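Local coordinates for aminofutalosine deaminase (Helicobacter pylori, PDB 7LKK), which deaminates aminofutalosine in the menaquinone pathway, as a metal-dependent hydrolase of the amidohydrolase family, at residues 35-40 / 46-51; 77-82 / 297-302; 311-316 / 321-326. All coordinates share one frame; numbering follows the deposited sequence.

Contact 1: residues 35-40 / 46-51; sequences EDYGVV and VEIGDY
The ring of Tyr-37 lies over the peptide that joins Gly-49 to Asp-50. Asp-50 N stands 3.7 Å above the plane of the Tyr-37 ring, over its centre, while Gly-49 C sits toward the rim of the same face. The aromatic carbons come right down on the backbone, Tyr-37 CE2 lying 3.4 Å from Gly-49 CA. Ile-48 meets the ring differently: its CG2 abuts the edge, in the ring plane, 3.9 Å from Tyr-37 CD2. That branch points there because it is anti to the backbone N, leaving CG1 (chi1 -52°) to face Val-39.

Beneath these side chains the two strands run antiparallel. Gly-38 and Gly-49 form a hydrogen-bonded pair, in which Gly-38 N to Gly-49 O is the shorter bond at 2.7 Å. Farther along, Val-40 O is gripped by two donors from the same face of its plane, Val-46 N at 2.7 Å and Glu-47 N at 3.2 Å. At the other end Tyr-51 N donates almost straight (171°) to Asp-36 O, just where Asp-50 OD2 caps helix 51-57 through Asn-53 N. The carboxylate of Glu-47 leads away from segment 35-40, to a salt bridge with Lys-57 and a hydrogen bond with Tyr-58.

Val-40 therefore faces two successive residues of the partner strand, Val-46 and Glu-47, which is the signature of a classic beta bulge. It interrupts the regular ladder near the turn of a beta hairpin, 37-41 with 45-50, whose second strand is outermost in a small four-stranded mixed sheet.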
loop_
_atom_site.group_PDB
_atom_site.type_symbol
_atom_site.label_atom_id
_atom_site.label_comp_id
_atom_site.label_asym_id
_atom_site.label_seq_id
_atom_site.Cartn_x
_atom_site.Cartn_y
_atom_site.Cartn_z
ATOM N N GLU A 35 -25.344 10.557 -9.327
ATOM C CA GLU A 35 -24.913 11.933 -9.127
ATOM C C GLU A 35 -26.036 12.752 -8.506
ATOM O O GLU A 35 -27.199 12.629 -8.900
ATOM C CB GLU A 35 -24.467 12.561 -10.450
ATOM C CG GLU A 35 -23.308 11.826 -11.112
ATOM C CD GLU A 35 -22.856 12.478 -12.404
ATOM O OE1 GLU A 35 -23.718 12.999 -13.144
ATOM O OE2 GLU A 35 -21.637 12.469 -12.680
ATOM N N ASP A 36 -25.672 13.589 -7.533
ATOM C CA ASP A 36 -26.603 14.500 -6.865
ATOM C C ASP A 36 -27.819 13.763 -6.309
ATOM O O ASP A 36 -28.954 14.236 -6.399
ATOM C CB ASP A 36 -27.037 15.626 -7.804
ATOM C CG ASP A 36 -25.886 16.527 -8.205
ATOM O OD1 ASP A 36 -24.945 16.682 -7.400
ATOM O OD2 ASP A 36 -25.923 17.079 -9.323
ATOM N N TYR A 37 -27.584 12.593 -5.727
ATOM C CA TYR A 37 -28.658 11.797 -5.151
ATOM C C TYR A 37 -28.697 11.966 -3.638
ATOM O O TYR A 37 -27.741 12.431 -3.011
ATOM C CB TYR A 37 -28.497 10.317 -5.513
ATOM C CG TYR A 37 -29.491 9.836 -6.545
ATOM C CD1 TYR A 37 -29.506 10.374 -7.826
ATOM C CD2 TYR A 37 -30.416 8.846 -6.242
ATOM C CE1 TYR A 37 -30.409 9.939 -8.775
ATOM C CE2 TYR A 37 -31.326 8.403 -7.187
ATOM C CZ TYR A 37 -31.317 8.957 -8.451
ATOM O OH TYR A 37 -32.218 8.523 -9.396
ATOM N N GLY A 38 -29.826 11.562 -3.052
ATOM C CA GLY A 38 -30.051 11.743 -1.637
ATOM C C GLY A 38 -30.761 10.535 -1.047
ATOM O O GLY A 38 -31.253 9.668 -1.771
ATOM N N VAL A 39 -30.786 10.496 0.281
ATOM C CA VAL A 39 -31.362 9.378 1.023
ATOM C C VAL A 39 -32.203 9.930 2.167
ATOM O O VAL A 39 -31.732 10.770 2.940
ATOM C CB VAL A 39 -30.277 8.431 1.575
ATOM C CG1 VAL A 39 -30.906 7.360 2.456
ATOM C CG2 VAL A 39 -29.486 7.796 0.440
ATOM N N VAL A 40 -33.446 9.465 2.269
ATOM C CA VAL A 40 -34.290 9.713 3.432
ATOM C C VAL A 40 -34.154 8.520 4.362
ATOM O O VAL A 40 -34.250 7.367 3.922
ATOM C CB VAL A 40 -35.761 9.928 3.032
ATOM C CG1 VAL A 40 -36.604 10.230 4.262
ATOM C CG2 VAL A 40 -35.879 11.047 2.020
ATOM N N VAL A 46 -35.287 4.879 4.109
ATOM C CA VAL A 46 -36.703 5.004 3.781
ATOM C C VAL A 46 -36.922 5.210 2.288
ATOM O O VAL A 46 -37.768 4.552 1.682
ATOM C CB VAL A 46 -37.343 6.146 4.604
ATOM C CG1 VAL A 46 -38.747 6.431 4.113
ATOM C CG2 VAL A 46 -37.357 5.790 6.083
ATOM N N GLU A 47 -36.158 6.111 1.674
ATOM C CA GLU A 47 -36.360 6.440 0.270
ATOM C C GLU A 47 -35.061 6.965 -0.324
ATOM O O GLU A 47 -34.280 7.642 0.350
ATOM C CB GLU A 47 -37.481 7.473 0.098
ATOM C CG GLU A 47 -37.917 7.689 -1.342
ATOM C CD GLU A 47 -39.172 8.532 -1.451
ATOM O OE1 GLU A 47 -40.019 8.461 -0.535
ATOM O OE2 GLU A 47 -39.313 9.262 -2.453
ATOM N N ILE A 48 -34.843 6.644 -1.598
ATOM C CA ILE A 48 -33.685 7.100 -2.357
ATOM C C ILE A 48 -34.183 7.839 -3.592
ATOM O O ILE A 48 -35.208 7.469 -4.175
ATOM C CB ILE A 48 -32.766 5.925 -2.754
ATOM C CG1 ILE A 48 -32.408 5.089 -1.525
ATOM C CG2 ILE A 48 -31.500 6.428 -3.436
ATOM C CD1 ILE A 48 -31.989 3.674 -1.856
ATOM N N GLY A 49 -33.463 8.882 -3.987
ATOM C CA GLY A 49 -33.845 9.624 -5.174
ATOM C C GLY A 49 -32.957 10.833 -5.358
ATOM O O GLY A 49 -32.041 11.090 -4.569
ATOM N N ASP A 50 -33.231 11.564 -6.438
ATOM C CA ASP A 50 -32.565 12.839 -6.670
ATOM C C ASP A 50 -32.751 13.747 -5.462
ATOM O O ASP A 50 -33.856 13.868 -4.927
ATOM C CB ASP A 50 -33.125 13.504 -7.929
ATOM C CG ASP A 50 -32.568 14.894 -8.149
ATOM O OD1 ASP A 50 -31.387 15.007 -8.545
ATOM O OD2 ASP A 50 -33.308 15.876 -7.922
ATOM N N TYR A 51 -31.658 14.378 -5.028
ATOM C CA TYR A 51 -31.693 15.117 -3.769
ATOM C C TYR A 51 -32.671 16.282 -3.833
ATOM O O TYR A 51 -33.472 16.483 -2.913
ATOM C CB TYR A 51 -30.296 15.613 -3.399
ATOM C CG TYR A 51 -30.302 16.480 -2.162
ATOM C CD1 TYR A 51 -30.384 15.914 -0.897
ATOM C CD2 TYR A 51 -30.237 17.863 -2.258
ATOM C CE1 TYR A 51 -30.398 16.703 0.238
ATOM C CE2 TYR A 51 -30.248 18.659 -1.130
ATOM C CZ TYR A 51 -30.329 18.075 0.114
ATOM O OH TYR A 51 -30.341 18.870 1.236
#

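Contact 2: residues 77-82 / 297-302; sequences NAHTHF and ITCPFS. With FE (Fe (III) ion), chain E; MCF ((8R)-3-(5-S-methyl-5-thio-beta-D-ribofuranosyl)-3,6,7,8-tetrahydroimidazo[4,5-d][1,3]diazepin-8-ol), chain J.
His-79 and Ile-297 face each other across the interior of the barrel, each with its CB directed at the opposite segment. Ile-297 divides its branches between two neighbours: CG2 reaches His-79 CB at 3.9 Å, and CD1 reaches the methyl of Ala-78 at 4.0 Å. This apolar contact lies at the base of the His-79 side chain, whose CG is anti to the backbone N (chi1 -173°), carrying the imidazole away from Ile-297 to the iron. Cys-299 SG approaches the same ring obliquely, 4.2 Å from His-79 CD2, in a loose sulfur-aromatic contact.

The two histidines of segment 77-82 present different surfaces to the bound coformycin. His-79 offers an edge, with inhibitor O8 in its ring plane. His-81 offers a face, and inhibitor N1 lies 3.4 Å above that plane, over its centre. Their NE2 atoms converge on the ferric ion, at 2.1 Å for His-79 and 2.0 Å for His-81, while the inhibitor's O8 binds the iron at 2.0 Å. His-221 and Asp-328 also belong to the metal site. Ser-302 takes part from the second shell, its OG hydrogen-bonded to Asp-328 OD2.

The His-x-His pair at the end of the first barrel strand is a hallmark of amidohydrolases. Coformycins mimic the tetrahedral intermediate of purine deamination, so O8 on the ferric ion probably marks the place of the attacking hydroxide, and the metal would be expected to lower the pKa of the water that supplies it.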
loop_
_atom_site.group_PDB
_atom_site.type_symbol
_atom_site.label_atom_id
_atom_site.label_comp_id
_atom_site.label_asym_id
_atom_site.label_seq_id
_atom_site.Cartn_x
_atom_site.Cartn_y
_atom_site.Cartn_z
ATOM N N ASN A 77 -16.073 -4.619 8.247
ATOM C CA ASN A 77 -14.756 -5.236 8.394
ATOM C C ASN A 77 -14.992 -6.609 9.018
ATOM O O ASN A 77 -15.126 -6.730 10.237
ATOM C CB ASN A 77 -13.832 -4.367 9.244
ATOM C CG ASN A 77 -12.397 -4.865 9.243
ATOM O OD1 ASN A 77 -12.052 -5.799 8.520
ATOM N ND2 ASN A 77 -11.552 -4.240 10.056
ATOM N N ALA A 78 -15.040 -7.641 8.174
ATOM C CA ALA A 78 -15.586 -8.935 8.565
ATOM C C ALA A 78 -14.622 -9.808 9.356
ATOM O O ALA A 78 -15.031 -10.885 9.803
ATOM C CB ALA A 78 -16.049 -9.701 7.323
ATOM N N HIS A 79 -13.368 -9.392 9.538
ATOM C CA HIS A 79 -12.384 -10.244 10.203
ATOM C C HIS A 79 -11.300 -9.371 10.821
ATOM O O HIS A 79 -10.458 -8.825 10.102
ATOM C CB HIS A 79 -11.779 -11.244 9.221
ATOM C CG HIS A 79 -10.892 -12.265 9.864
ATOM N ND1 HIS A 79 -11.383 -13.408 10.457
ATOM C CD2 HIS A 79 -9.546 -12.316 10.004
ATOM C CE1 HIS A 79 -10.378 -14.120 10.935
ATOM N NE2 HIS A 79 -9.253 -13.480 10.673
ATOM N N THR A 80 -11.316 -9.244 12.148
ATOM C CA THR A 80 -10.247 -8.560 12.859
ATOM C C THR A 80 -10.032 -9.244 14.203
ATOM O O THR A 80 -10.910 -9.943 14.713
ATOM C CB THR A 80 -10.551 -7.069 13.054
ATOM O OG1 THR A 80 -9.409 -6.419 13.627
ATOM C CG2 THR A 80 -11.746 -6.888 13.971
ATOM N N HIS A 81 -8.846 -9.031 14.770
ATOM C CA HIS A 81 -8.467 -9.558 16.083
ATOM C C HIS A 81 -8.121 -8.378 16.986
ATOM O O HIS A 81 -6.967 -7.948 17.040
ATOM C CB HIS A 81 -7.286 -10.529 15.982
ATOM C CG HIS A 81 -7.521 -11.688 15.064
ATOM N ND1 HIS A 81 -7.747 -12.967 15.523
ATOM C CD2 HIS A 81 -7.541 -11.765 13.713
ATOM C CE1 HIS A 81 -7.907 -13.780 14.495
ATOM N NE2 HIS A 81 -7.787 -13.076 13.385
ATOM N N PHE A 82 -9.125 -7.853 17.695
ATOM C CA PHE A 82 -8.896 -6.691 18.549
ATOM C C PHE A 82 -7.948 -7.005 19.700
ATOM O O PHE A 82 -7.202 -6.125 20.144
ATOM C CB PHE A 82 -10.223 -6.167 19.096
ATOM C CG PHE A 82 -10.988 -5.319 18.121
ATOM C CD1 PHE A 82 -10.532 -4.059 17.769
ATOM C CD2 PHE A 82 -12.170 -5.776 17.565
ATOM C CE1 PHE A 82 -11.238 -3.276 16.875
ATOM C CE2 PHE A 82 -12.882 -4.996 16.672
ATOM C CZ PHE A 82 -12.414 -3.746 16.326
ATOM N N ILE A 297 -13.131 -14.558 2.832
ATOM C CA ILE A 297 -12.606 -13.310 3.373
ATOM C C ILE A 297 -11.132 -13.226 3.006
ATOM O O ILE A 297 -10.381 -14.189 3.206
ATOM C CB ILE A 297 -12.799 -13.225 4.898
ATOM C CG1 ILE A 297 -14.207 -13.682 5.297
ATOM C CG2 ILE A 297 -12.518 -11.810 5.388
ATOM C CD1 ILE A 297 -15.318 -12.781 4.804
ATOM N N THR A 298 -10.718 -12.085 2.467
ATOM C CA THR A 298 -9.340 -11.890 2.043
ATOM C C THR A 298 -8.704 -10.747 2.825
ATOM O O THR A 298 -9.336 -9.714 3.066
ATOM C CB THR A 298 -9.257 -11.636 0.528
ATOM O OG1 THR A 298 -7.885 -11.627 0.117
ATOM C CG2 THR A 298 -9.927 -10.319 0.142
ATOM N N CYS A 299 -7.455 -10.950 3.241
ATOM C CA CYS A 299 -6.705 -9.973 4.030
ATOM C C CYS A 299 -5.385 -9.718 3.321
ATOM O O CYS A 299 -4.380 -10.394 3.593
ATOM C CB CYS A 299 -6.492 -10.467 5.460
ATOM S SG CYS A 299 -8.009 -10.986 6.314
ATOM N N PRO A 300 -5.338 -8.743 2.404
ATOM C CA PRO A 300 -4.143 -8.591 1.551
ATOM C C PRO A 300 -2.856 -8.290 2.306
ATOM O O PRO A 300 -1.811 -8.864 1.976
ATOM C CB PRO A 300 -4.525 -7.440 0.602
ATOM C CG PRO A 300 -5.725 -6.790 1.202
ATOM C CD PRO A 300 -6.433 -7.842 2.002
ATOM N N PHE A 301 -2.883 -7.391 3.293
ATOM C CA PHE A 301 -1.638 -7.032 3.967
ATOM C C PHE A 301 -1.135 -8.173 4.842
ATOM O O PHE A 301 0.066 -8.469 4.856
ATOM C CB PHE A 301 -1.823 -5.758 4.794
ATOM C CG PHE A 301 -0.572 -4.934 4.921
ATOM C CD1 PHE A 301 0.354 -5.202 5.918
ATOM C CD2 PHE A 301 -0.317 -3.896 4.040
ATOM C CE1 PHE A 301 1.507 -4.448 6.036
ATOM C CE2 PHE A 301 0.838 -3.137 4.151
ATOM C CZ PHE A 301 1.751 -3.413 5.150
ATOM N N SER A 302 -2.038 -8.830 5.571
ATOM C CA SER A 302 -1.646 -9.988 6.369
ATOM C C SER A 302 -1.071 -11.095 5.494
ATOM O O SER A 302 -0.059 -11.712 5.848
ATOM C CB SER A 302 -2.844 -10.499 7.169
ATOM O OG SER A 302 -2.561 -11.752 7.763
HETATM FE FE FE E . -7.445 -13.882 11.592
HETATM O O8 MCF J . -5.755 -14.664 10.978
HETATM C C8 MCF J . -4.519 -14.132 11.378
HETATM C C7 MCF J . -3.335 -14.953 10.878
HETATM N N6 MCF J . -3.679 -16.351 10.793
HETATM C C5 MCF J . -4.300 -17.001 11.925
HETATM N N4 MCF J . -4.648 -16.368 13.192
HETATM C C10 MCF J . -4.482 -15.001 13.745
HETATM C C9 MCF J . -4.434 -13.907 12.903
HETATM N N1 MCF J . -4.290 -12.827 13.657
HETATM C C2 MCF J . -4.262 -13.183 14.940
HETATM N N3 MCF J . -4.390 -14.512 14.988
HETATM C C1S MCF J . -4.388 -15.283 16.270
HETATM C C2S MCF J . -5.456 -16.399 16.332
HETATM O O2S MCF J . -6.659 -15.894 16.729
HETATM O O4S MCF J . -3.278 -15.907 16.402
HETATM C C4S MCF J . -3.594 -17.185 17.346
HETATM C C3S MCF J . -4.888 -17.327 17.399
HETATM O O3S MCF J . -5.381 -16.902 18.758
HETATM C C5S MCF J . -2.948 -18.423 16.748
HETATM S S5S MCF J . -2.502 -19.578 18.076
HETATM C C6S MCF J . -2.278 -21.237 17.373
#

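Contact 3: residues 311-316 / 321-326; sequences LDLERV and LSVSVA. With EDO (1,2-ethanediol), chain G.
In the TIM barrel of the amidohydrolases, a helix on the outside leads back into the next wall strand: here helix 313-318 packs on strand 323-325, and the link between them is short. Val-323 points its side chain at the helical segment and receives three residues. Its CG1 meets Val-316 CG1 at 3.7 Å, the two side chains crossing at a slant, and also touches Leu-311 CD2 at 3.9 Å. The Leu-311 and Val-323 side chains lie alongside each other, pointing opposite ways. The other methyl, Val-323 CG2, lies between its backbone N and carbonyl carbon (chi1 -61° places CG1 anti to that carbon) and is reached by Leu-313 CD2 at 4.2 Å. Behind Leu-313, Phe-345 of helix 338-348 continues the apolar layer.

Polar bonds frame this patch. Asp-312 is the N-cap, its OD1 accepting from Arg-315 N at 2.9 Å, with the donor 41° out of the carboxylate plane. At the far end of the contact, Leu-321 N donates to Val-316 O over 3.1 Å, and the N-H points at the oxygen at 160°.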
loop_
_atom_site.group_PDB
_atom_site.type_symbol
_atom_site.label_atom_id
_atom_site.label_comp_id
_atom_site.label_asym_id
_atom_site.label_seq_id
_atom_site.Cartn_x
_atom_site.Cartn_y
_atom_site.Cartn_z
ATOM N N LEU A 311 -4.179 -13.932 -2.536
ATOM C CA LEU A 311 -5.300 -14.725 -3.022
ATOM C C LEU A 311 -5.478 -14.530 -4.522
ATOM O O LEU A 311 -5.521 -13.398 -5.015
ATOM C CB LEU A 311 -6.580 -14.335 -2.278
ATOM C CG LEU A 311 -7.868 -15.077 -2.647
ATOM C CD1 LEU A 311 -7.716 -16.569 -2.423
ATOM C CD2 LEU A 311 -9.049 -14.534 -1.857
ATOM N N ASP A 312 -5.582 -15.638 -5.253
ATOM C CA ASP A 312 -5.793 -15.593 -6.698
ATOM C C ASP A 312 -7.259 -15.270 -6.963
ATOM O O ASP A 312 -8.130 -16.135 -6.839
ATOM C CB ASP A 312 -5.386 -16.915 -7.338
ATOM C CG ASP A 312 -5.243 -16.815 -8.845
ATOM O OD1 ASP A 312 -6.202 -16.374 -9.513
ATOM O OD2 ASP A 312 -4.167 -17.176 -9.363
ATOM N N LEU A 313 -7.535 -14.014 -7.330
ATOM C CA LEU A 313 -8.917 -13.592 -7.542
ATOM C C LEU A 313 -9.538 -14.270 -8.756
ATOM O O LEU A 313 -10.749 -14.527 -8.766
ATOM C CB LEU A 313 -8.987 -12.072 -7.692
ATOM C CG LEU A 313 -8.674 -11.268 -6.431
ATOM C CD1 LEU A 313 -8.774 -9.782 -6.713
ATOM C CD2 LEU A 313 -9.605 -11.664 -5.292
ATOM N N GLU A 314 -8.739 -14.556 -9.785
ATOM C CA GLU A 314 -9.255 -15.300 -10.929
ATOM C C GLU A 314 -9.710 -16.690 -10.509
ATOM O O GLU A 314 -10.776 -17.157 -10.926
ATOM C CB GLU A 314 -8.192 -15.391 -12.024
ATOM C CG GLU A 314 -7.972 -14.099 -12.798
ATOM C CD GLU A 314 -7.172 -13.073 -12.018
ATOM O OE1 GLU A 314 -6.335 -13.477 -11.182
ATOM O OE2 GLU A 314 -7.375 -11.861 -12.247
ATOM N N ARG A 315 -8.915 -17.364 -9.676
ATOM C CA ARG A 315 -9.314 -18.667 -9.155
ATOM C C ARG A 315 -10.607 -18.570 -8.358
ATOM O O ARG A 315 -11.482 -19.437 -8.469
ATOM C CB ARG A 315 -8.194 -19.244 -8.293
ATOM C CG ARG A 315 -8.350 -20.715 -7.965
ATOM C CD ARG A 315 -7.271 -21.148 -6.996
ATOM N NE ARG A 315 -6.075 -21.608 -7.691
ATOM C CZ ARG A 315 -4.925 -21.884 -7.087
ATOM N NH1 ARG A 315 -4.813 -21.736 -5.773
ATOM N NH2 ARG A 315 -3.885 -22.299 -7.796
ATOM N N VAL A 316 -10.739 -17.526 -7.536
ATOM C CA VAL A 316 -11.962 -17.333 -6.763
ATOM C C VAL A 316 -13.156 -17.179 -7.695
ATOM O O VAL A 316 -14.232 -17.742 -7.456
ATOM C CB VAL A 316 -11.811 -16.119 -5.827
ATOM C CG1 VAL A 316 -13.158 -15.721 -5.243
ATOM C CG2 VAL A 316 -10.806 -16.425 -4.718
ATOM N N LEU A 321 -17.220 -17.944 -6.603
ATOM C CA LEU A 321 -17.295 -17.291 -5.308
ATOM C C LEU A 321 -16.907 -15.823 -5.438
ATOM O O LEU A 321 -16.453 -15.362 -6.487
ATOM C CB LEU A 321 -16.400 -18.000 -4.284
ATOM C CG LEU A 321 -16.904 -19.378 -3.850
ATOM C CD1 LEU A 321 -15.830 -20.140 -3.081
ATOM C CD2 LEU A 321 -18.167 -19.235 -3.021
ATOM N N SER A 322 -17.111 -15.089 -4.349
ATOM C CA SER A 322 -16.756 -13.682 -4.241
ATOM C C SER A 322 -16.032 -13.465 -2.919
ATOM O O SER A 322 -16.018 -14.335 -2.045
ATOM C CB SER A 322 -17.998 -12.787 -4.331
ATOM O OG SER A 322 -18.987 -13.203 -3.404
ATOM N N VAL A 323 -15.429 -12.288 -2.763
ATOM C CA VAL A 323 -14.604 -12.020 -1.591
ATOM C C VAL A 323 -15.104 -10.782 -0.861
ATOM O O VAL A 323 -15.673 -9.860 -1.456
ATOM C CB VAL A 323 -13.112 -11.855 -1.962
ATOM C CG1 VAL A 323 -12.581 -13.123 -2.606
ATOM C CG2 VAL A 323 -12.919 -10.656 -2.883
ATOM N N SER A 324 -14.901 -10.788 0.454
ATOM C CA SER A 324 -14.947 -9.598 1.286
ATOM C C SER A 324 -13.535 -9.286 1.770
ATOM O O SER A 324 -12.739 -10.192 2.030
ATOM C CB SER A 324 -15.883 -9.784 2.485
ATOM O OG SER A 324 -17.149 -10.276 2.081
ATOM N N VAL A 325 -13.230 -7.997 1.890
ATOM C CA VAL A 325 -11.892 -7.531 2.245
ATOM C C VAL A 325 -11.886 -7.104 3.705
ATOM O O VAL A 325 -12.731 -6.306 4.129
ATOM C CB VAL A 325 -11.444 -6.376 1.333
ATOM C CG1 VAL A 325 -10.017 -5.954 1.677
ATOM C CG2 VAL A 325 -11.549 -6.787 -0.126
ATOM N N ALA A 326 -10.928 -7.625 4.473
ATOM C CA ALA A 326 -10.827 -7.354 5.900
ATOM C C ALA A 326 -9.384 -7.035 6.273
ATOM O O ALA A 326 -8.438 -7.407 5.575
ATOM C CB ALA A 326 -11.332 -8.537 6.738
HETATM C C1 EDO G . -22.521 -11.599 -3.579
HETATM O O1 EDO G . -21.483 -12.345 -4.224
HETATM C C2 EDO G . -23.782 -12.453 -3.489
HETATM O O2 EDO G . -24.193 -12.837 -4.805
#

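How the contacts relate
Contacts 2 and 3 belong to the catalytic barrel and adjoin, their centres about 13 Å apart. Strands 294-298 and 323-325 are parallel neighbours in its wall: Thr-298 N probably bonds to Ser-324 O at 2.8 Å, and Ala-326 N to Thr-298 O at 3.0 Å. Contact 2 lies at the ferric ion and inhibitor, whereas contact 3 belongs to the outer, helix-on-strand layer of the barrel, the side chain of Leu-311 lying about 14 Å from the iron. Just beyond segment 321-326, Asp-328 completes the metal site with His-221. Contact 1 stands apart, its centre about 32 Å from that of contact 2, in a separate small sheet away from the active site.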